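Shikimate dehydrogenase (NADP(+)) (Peptoclostridium difficile, PDB 5DZS) probably catalyses the reversible NADPH-linked reduction of 3-dehydroshikimate to shikimate, a step in chorismate and aromatic amino acid biosynthesis. Local coordinates at residues S44-D47 and G48-L52. Sequence-based numbering, arbitrary orientation. Where two conformers were deposited one is given.
Sequences SKLD and GAIKL
The carboxylate of Asp47 has the backbone N of Gly48 beneath one face, 3.2 Å from Asp47 CG, while the ammonium of Lys51 comes in at its edge. That N-H is badly angled for OD2 and does not bond to it. Asp47 CG sits between its own N and carbonyl carbon (chi1 74°), which folds the carboxylate back over the start of the next turn. Lys51 NZ reaches OD2 from one turn on, on the anti lone pair, away from OD1; at 3.3 Å between NZ and OD2 this is a rather long salt bridge. The lysine's extended chain leads there past the Asp47 carbonyl, with Lys51 CG 3.3 Å from Asp47 O. Leu95 touches the side chains of both partners.

Ile50 lies against Leu46, also one turn apart. Ile50 was modelled in two conformers; in the one described here Leu46 CG is 3.7 Å from Ile50 CD1. Leu46 holds CG anti to its N (chi1 175°), which carries its methyl-bearing end toward Ile50, and the two buried chains meet at a slant, with Ile38 beside Leu46 and Leu95 beside Ile50.

The i to i+4 backbone bonds run from Ala49 N to Lys45 O (3.3 Å) through Ile50 N to Leu46 O (2.9 Å, 171° at the hydrogen) to Lys51 N to Asp47 O (3.1 Å). One step earlier a water takes over, donating to Ser44 O and accepting from Gly48 N, so it bridges the two groups.

Here is a turn of an amphipathic helix with an i to i+4 salt bridge along one flank. Helix 46-53 forms the connection between parallel strands 31-37 and 57-60, a beta-alpha-beta crossover in the substrate-binding domain of the shikimate dehydrogenase fold.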
loop_
_atom_site.group_PDB
_atom_site.type_symbol
_atom_site.label_atom_id
_atom_site.label_comp_id
_atom_site.label_asym_id
_atom_site.label_seq_id
_atom_site.Cartn_x
_atom_site.Cartn_y
_atom_site.Cartn_z
ATOM N N SER B 44 -1.023 26.550 4.943
ATOM C CA SER B 44 -2.430 26.229 5.151
ATOM C C SER B 44 -3.226 26.221 3.851
ATOM O O SER B 44 -4.336 25.697 3.814
ATOM C CB SER B 44 -3.078 27.241 6.100
ATOM O OG SER B 44 -3.140 28.514 5.490
ATOM N N LYS B 45 -2.640 26.750 2.770
ATOM C CA LYS B 45 -3.332 26.796 1.480
ATOM C C LYS B 45 -3.027 25.577 0.596
ATOM O O LYS B 45 -3.692 25.365 -0.428
ATOM C CB LYS B 45 -2.926 28.068 0.706
ATOM C CG LYS B 45 -3.100 29.377 1.472
ATOM C CD LYS B 45 -2.470 30.567 0.784
ATOM C CE LYS B 45 -2.421 31.754 1.740
ATOM N NZ LYS B 45 -1.749 32.934 1.141
ATOM N N LEU B 46 -2.070 24.750 0.992
ATOM C CA LEU B 46 -1.641 23.644 0.147
ATOM C C LEU B 46 -2.747 22.646 -0.145
ATOM O O LEU B 46 -2.935 22.223 -1.285
ATOM C CB LEU B 46 -0.423 22.892 0.727
ATOM C CG LEU B 46 0.067 21.647 0.014
ATOM C CD1 LEU B 46 0.743 22.055 -1.294
ATOM C CD2 LEU B 46 1.060 20.850 0.838
ATOM N N ASP B 47 -3.483 22.215 0.882
ATOM C CA ASP B 47 -4.458 21.163 0.642
ATOM C C ASP B 47 -5.523 21.556 -0.389
ATOM O O ASP B 47 -5.877 20.760 -1.261
ATOM C CB ASP B 47 -5.096 20.622 1.967
ATOM C CG ASP B 47 -6.076 21.556 2.586
ATOM O OD1 ASP B 47 -5.663 22.495 3.284
ATOM O OD2 ASP B 47 -7.289 21.299 2.435
ATOM N N GLY B 48 -5.968 22.794 -0.350
ATOM C CA GLY B 48 -6.973 23.265 -1.284
ATOM C C GLY B 48 -6.424 23.298 -2.700
ATOM O O GLY B 48 -7.153 22.959 -3.646
ATOM N N ALA B 49 -5.159 23.707 -2.839
ATOM C CA ALA B 49 -4.533 23.793 -4.166
ATOM C C ALA B 49 -4.302 22.415 -4.764
ATOM O O ALA B 49 -4.529 22.213 -5.959
ATOM C CB ALA B 49 -3.259 24.589 -4.118
ATOM N N ILE B 50 -3.848 21.451 -3.950
ATOM C CA ILE B 50 -3.667 20.063 -4.429
ATOM C C ILE B 50 -4.984 19.531 -4.963
ATOM O O ILE B 50 -5.078 18.964 -6.053
ATOM C CB ILE B 50 -3.180 19.143 -3.285
ATOM C CG1 ILE B 50 -1.692 19.342 -3.074
ATOM C CG2 ILE B 50 -3.540 17.690 -3.570
ATOM C CD1 ILE B 50 -1.160 18.651 -1.810
ATOM N N LYS B 51 -6.031 19.678 -4.171
ATOM C CA LYS B 51 -7.345 19.205 -4.567
ATOM C C LYS B 51 -7.842 19.905 -5.814
ATOM O O LYS B 51 -8.356 19.255 -6.737
ATOM C CB LYS B 51 -8.360 19.380 -3.409
ATOM C CG LYS B 51 -8.050 18.507 -2.223
ATOM C CD LYS B 51 -8.884 18.936 -1.012
ATOM C CE LYS B 51 -8.479 18.197 0.234
ATOM N NZ LYS B 51 -9.164 18.835 1.418
ATOM N N LEU B 52 -7.703 21.227 -5.872
ATOM C CA LEU B 52 -8.229 21.989 -6.989
ATOM C C LEU B 52 -7.591 21.577 -8.320
ATOM O O LEU B 52 -8.283 21.376 -9.305
ATOM C CB LEU B 52 -8.015 23.497 -6.765
ATOM C CG LEU B 52 -8.642 24.375 -7.844
ATOM C CD1 LEU B 52 -10.152 24.409 -7.759
ATOM C CD2 LEU B 52 -8.061 25.792 -7.774
HETATM O O HOH W 1 -6.306 24.921 1.724
#